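Local coordinates for uncharacterized protein BF1531 (Bacteroides fragilis, PDB 3SLR), which is uncharacterized but binds magnesium in its phosphatase-like domain and may act as a hydrolase on ester bonds, this construct being the N-terminal part of a longer chain, at residues C171-M185 with I197-T210. Sequence-based numbering, arbitrary orientation.
Sequences CNLAGISAKYGRNFM and ILSLDALPIISSRT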
# COMPACT_ATOMS: atom_id res chain seq x y z
N CYS A 171 3.39 -6.47 5.90
CA CYS A 171 2.86 -6.05 4.61
C CYS A 171 1.46 -6.67 4.51
O CYS A 171 1.31 -7.89 4.61
CB CYS A 171 3.75 -6.52 3.48
SG CYS A 171 3.18 -6.02 1.83
N ASN A 172 0.45 -5.82 4.31
CA ASN A 172 -0.95 -6.23 4.48
C ASN A 172 -1.51 -6.99 3.28
O ASN A 172 -2.47 -6.54 2.63
CB ASN A 172 -1.81 -5.00 4.79
CG ASN A 172 -3.20 -5.36 5.30
OD1 ASN A 172 -3.50 -6.52 5.58
ND2 ASN A 172 -4.06 -4.36 5.42
N LEU A 173 -0.91 -8.14 2.99
CA LEU A 173 -1.37 -9.01 1.91
C LEU A 173 -2.86 -9.34 2.06
O LEU A 173 -3.58 -9.44 1.06
CB LEU A 173 -0.52 -10.29 1.90
CG LEU A 173 -0.85 -11.33 0.82
CD1 LEU A 173 -0.80 -10.70 -0.56
CD2 LEU A 173 0.13 -12.50 0.92
N ALA A 174 -3.32 -9.47 3.30
CA ALA A 174 -4.72 -9.78 3.56
C ALA A 174 -5.65 -8.68 3.03
O ALA A 174 -6.64 -8.97 2.34
CB ALA A 174 -4.97 -10.02 5.05
N GLY A 175 -5.33 -7.43 3.34
CA GLY A 175 -6.15 -6.31 2.90
C GLY A 175 -6.06 -6.12 1.40
O GLY A 175 -7.05 -5.76 0.75
N ILE A 176 -4.87 -6.31 0.85
CA ILE A 176 -4.67 -6.25 -0.59
C ILE A 176 -5.57 -7.29 -1.28
O ILE A 176 -6.31 -6.98 -2.21
CB ILE A 176 -3.18 -6.52 -0.95
CG1 ILE A 176 -2.29 -5.43 -0.36
CG2 ILE A 176 -2.99 -6.64 -2.46
CD1 ILE A 176 -0.82 -5.80 -0.32
N SER A 177 -5.49 -8.52 -0.80
CA SER A 177 -6.23 -9.63 -1.39
C SER A 177 -7.74 -9.47 -1.23
O SER A 177 -8.52 -9.92 -2.08
CB SER A 177 -5.76 -10.96 -0.79
OG SER A 177 -4.40 -11.22 -1.10
N ALA A 178 -8.17 -8.85 -0.13
CA ALA A 178 -9.61 -8.62 0.09
C ALA A 178 -10.20 -7.80 -1.05
O ALA A 178 -11.35 -7.99 -1.42
CB ALA A 178 -9.88 -7.94 1.43
N LYS A 179 -9.42 -6.89 -1.62
CA LYS A 179 -9.91 -6.08 -2.74
C LYS A 179 -9.96 -6.87 -4.05
O LYS A 179 -10.99 -6.92 -4.71
CB LYS A 179 -9.04 -4.82 -2.92
CG LYS A 179 -9.42 -4.00 -4.16
CD LYS A 179 -8.67 -2.66 -4.22
CE LYS A 179 -8.74 -2.06 -5.63
NZ LYS A 179 -10.12 -1.75 -6.07
N TYR A 180 -8.84 -7.49 -4.43
CA TYR A 180 -8.75 -8.17 -5.72
C TYR A 180 -9.41 -9.55 -5.70
O TYR A 180 -9.91 -10.01 -6.72
CB TYR A 180 -7.29 -8.33 -6.13
CG TYR A 180 -6.61 -7.02 -6.42
CD1 TYR A 180 -5.89 -6.35 -5.44
CD2 TYR A 180 -6.70 -6.43 -7.68
CE1 TYR A 180 -5.27 -5.13 -5.71
CE2 TYR A 180 -6.08 -5.23 -7.97
CZ TYR A 180 -5.37 -4.58 -6.98
OH TYR A 180 -4.76 -3.38 -7.27
N GLY A 181 -9.36 -10.21 -4.55
CA GLY A 181 -9.92 -11.55 -4.42
C GLY A 181 -8.91 -12.63 -4.73
O GLY A 181 -8.07 -12.49 -5.62
N ARG A 182 -9.00 -13.75 -4.01
CA ARG A 182 -8.12 -14.88 -4.25
C ARG A 182 -8.30 -15.40 -5.68
O ARG A 182 -7.36 -15.87 -6.29
CB ARG A 182 -8.36 -15.98 -3.22
CG ARG A 182 -7.37 -17.16 -3.36
CD ARG A 182 -7.47 -18.14 -2.20
NE ARG A 182 -8.71 -18.91 -2.22
CZ ARG A 182 -9.79 -18.64 -1.49
NH1 ARG A 182 -9.81 -17.59 -0.67
NH2 ARG A 182 -10.87 -19.41 -1.60
N ASN A 183 -9.51 -15.27 -6.23
CA ASN A 183 -9.74 -15.66 -7.63
C ASN A 183 -8.76 -14.99 -8.61
O ASN A 183 -8.43 -15.55 -9.65
CB ASN A 183 -11.20 -15.37 -8.05
CG ASN A 183 -12.18 -16.38 -7.47
OD1 ASN A 183 -11.78 -17.41 -6.94
ND2 ASN A 183 -13.47 -16.08 -7.57
N PHE A 184 -8.28 -13.81 -8.25
CA PHE A 184 -7.33 -13.06 -9.06
C PHE A 184 -5.88 -13.24 -8.58
O PHE A 184 -4.95 -13.30 -9.38
CB PHE A 184 -7.71 -11.57 -9.05
CG PHE A 184 -6.65 -10.65 -9.61
CD1 PHE A 184 -6.68 -10.28 -10.95
CD2 PHE A 184 -5.63 -10.18 -8.81
CE1 PHE A 184 -5.72 -9.44 -11.47
CE2 PHE A 184 -4.65 -9.34 -9.33
CZ PHE A 184 -4.70 -8.97 -10.66
N MSE A 185 -5.71 -13.33 -7.26
CA MSE A 185 -4.37 -13.35 -6.67
C MSE A 185 -3.67 -14.70 -6.81
O MSE A 185 -2.45 -14.78 -6.79
CB MSE A 185 -4.45 -13.00 -5.18
CG MSE A 185 -5.06 -11.64 -4.87
SE MSE A 185 -3.94 -10.14 -5.33
CE MSE A 185 -2.38 -10.48 -4.19
N ILE A 197 2.67 -19.27 -5.89
CA ILE A 197 1.37 -19.08 -5.25
C ILE A 197 0.70 -17.77 -5.65
O ILE A 197 -0.50 -17.59 -5.44
CB ILE A 197 1.47 -19.17 -3.70
CG1 ILE A 197 0.11 -19.53 -3.09
CG2 ILE A 197 2.04 -17.90 -3.11
CD1 ILE A 197 -0.14 -21.01 -3.05
N LEU A 198 1.47 -16.85 -6.22
CA LEU A 198 0.91 -15.59 -6.70
C LEU A 198 0.77 -15.60 -8.22
O LEU A 198 1.66 -16.07 -8.92
CB LEU A 198 1.79 -14.41 -6.27
CG LEU A 198 1.88 -14.13 -4.77
CD1 LEU A 198 3.01 -13.14 -4.47
CD2 LEU A 198 0.55 -13.61 -4.24
N SER A 199 -0.34 -15.06 -8.72
CA SER A 199 -0.54 -14.98 -10.17
C SER A 199 0.39 -13.94 -10.79
O SER A 199 0.93 -13.06 -10.10
CB SER A 199 -1.99 -14.64 -10.49
OG SER A 199 -2.27 -13.31 -10.08
N LEU A 200 0.57 -14.03 -12.10
CA LEU A 200 1.46 -13.12 -12.82
C LEU A 200 1.06 -11.67 -12.60
O LEU A 200 1.93 -10.79 -12.49
CB LEU A 200 1.45 -13.44 -14.32
CG LEU A 200 2.32 -12.56 -15.22
CD1 LEU A 200 3.76 -12.56 -14.73
CD2 LEU A 200 2.24 -13.03 -16.67
N ASP A 201 -0.24 -11.42 -12.54
CA ASP A 201 -0.72 -10.05 -12.40
C ASP A 201 -0.71 -9.58 -10.95
O ASP A 201 -0.73 -8.38 -10.68
CB ASP A 201 -2.10 -9.90 -13.03
CG ASP A 201 -2.05 -10.05 -14.54
OD1 ASP A 201 -1.18 -9.41 -15.17
OD2 ASP A 201 -2.87 -10.81 -15.09
N ALA A 202 -0.65 -10.52 -10.02
CA ALA A 202 -0.55 -10.19 -8.61
C ALA A 202 0.88 -9.83 -8.22
O ALA A 202 1.09 -9.05 -7.29
CB ALA A 202 -1.05 -11.33 -7.75
N LEU A 203 1.85 -10.42 -8.91
CA LEU A 203 3.26 -10.24 -8.54
C LEU A 203 3.70 -8.77 -8.42
O LEU A 203 4.29 -8.40 -7.41
CB LEU A 203 4.19 -11.02 -9.49
CG LEU A 203 4.36 -12.51 -9.23
CD1 LEU A 203 4.94 -13.19 -10.46
CD2 LEU A 203 5.25 -12.76 -8.01
N PRO A 204 3.40 -7.93 -9.43
CA PRO A 204 3.81 -6.52 -9.34
C PRO A 204 3.07 -5.75 -8.25
O PRO A 204 3.58 -4.74 -7.77
CB PRO A 204 3.44 -5.94 -10.70
CG PRO A 204 3.10 -7.08 -11.57
CD PRO A 204 2.75 -8.24 -10.71
N ILE A 205 1.86 -6.18 -7.90
CA ILE A 205 1.15 -5.55 -6.80
C ILE A 205 1.89 -5.79 -5.49
O ILE A 205 2.11 -4.87 -4.72
CB ILE A 205 -0.30 -6.08 -6.67
CG1 ILE A 205 -1.12 -5.65 -7.89
CG2 ILE A 205 -0.91 -5.57 -5.38
CD1 ILE A 205 -2.49 -6.34 -8.01
N ILE A 206 2.29 -7.03 -5.26
CA ILE A 206 3.00 -7.36 -4.03
C ILE A 206 4.41 -6.73 -3.98
O ILE A 206 4.84 -6.24 -2.94
CB ILE A 206 3.07 -8.89 -3.79
CG1 ILE A 206 1.65 -9.46 -3.67
CG2 ILE A 206 3.90 -9.20 -2.55
CD1 ILE A 206 0.69 -8.57 -2.91
N SER A 207 5.13 -6.72 -5.10
CA SER A 207 6.45 -6.09 -5.09
C SER A 207 6.34 -4.60 -4.79
O SER A 207 7.14 -4.04 -4.04
CB SER A 207 7.24 -6.35 -6.39
OG SER A 207 6.53 -5.92 -7.54
N SER A 208 5.34 -3.95 -5.37
CA SER A 208 5.18 -2.52 -5.17
C SER A 208 4.89 -2.23 -3.70
O SER A 208 5.48 -1.34 -3.10
CB SER A 208 4.10 -1.96 -6.09
OG SER A 208 4.00 -0.55 -5.95
N ARG A 209 3.98 -3.00 -3.12
CA ARG A 209 3.62 -2.83 -1.71
C ARG A 209 4.76 -3.19 -0.75
O ARG A 209 4.81 -2.70 0.38
CB ARG A 209 2.38 -3.67 -1.38
CG ARG A 209 1.09 -3.15 -2.04
CD ARG A 209 0.62 -1.84 -1.41
NE ARG A 209 0.36 -2.01 0.01
CZ ARG A 209 -0.85 -2.08 0.56
NH1 ARG A 209 -1.95 -1.96 -0.19
NH2 ARG A 209 -0.96 -2.25 1.88
N THR A 210 5.66 -4.06 -1.20
CA THR A 210 6.82 -4.43 -0.39
C THR A 210 7.84 -3.29 -0.43
O THR A 210 8.37 -2.88 0.59
CB THR A 210 7.45 -5.73 -0.90
OG1 THR A 210 6.45 -6.75 -0.86
CG2 THR A 210 8.63 -6.15 -0.03
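Ile206 CD1 lies between Leu173 CD1 and the methyl of the selenomethionine Met185, 3.5 Å from Leu173 CD1 and 3.8 Å from Met185 CE. Met185 leaves its backbone heading away from the 197-210 segment, and bends at chi2 (-72°) and chi3 (-61°) bring the methyl back against Ile206 and Ala202 CB. Close by, Ile176 and Ile205 run alongside one another, pointing opposite ways, and their CG2 branches meet at 3.7 Å. The other branch of Ile205 makes a CH-pi contact: CD1 sits over one face of the Tyr180 ring, 3.8 Å from its centroid, and also touches Phe184 CE2.

Farther along helix 203-217, Arg209 folds over Ile176. Ile176 CG1 lies over one face of the guanidinium, toward its rim, 3.5 Å from Arg209 NH1, so a charged group here packs through its flat side on a hydrocarbon chain.

At the other end the contact turns polar. Ser199 OG donates to Phe184 O at 2.8 Å in the carbonyl plane; Ser199 OG also accepts from Ala202 N, an ST motif. Next to it Ser199 N donates to Met185 O (2.9 Å), approaching from above the carbonyl plane. These two bonds tie successive carbonyls of the short helix 182-185 to one serine.

With Cys171 on the edge strand of the five-stranded parallel sheet, and Leu173 and Ile206 both resting on Tyr126, helices 173-180 and 203-217, whose segments run roughly antiparallel, form part of the helical layer of an alpha/beta domain, consistent with the SGNH-hydrolase-like FkbH N-terminal family.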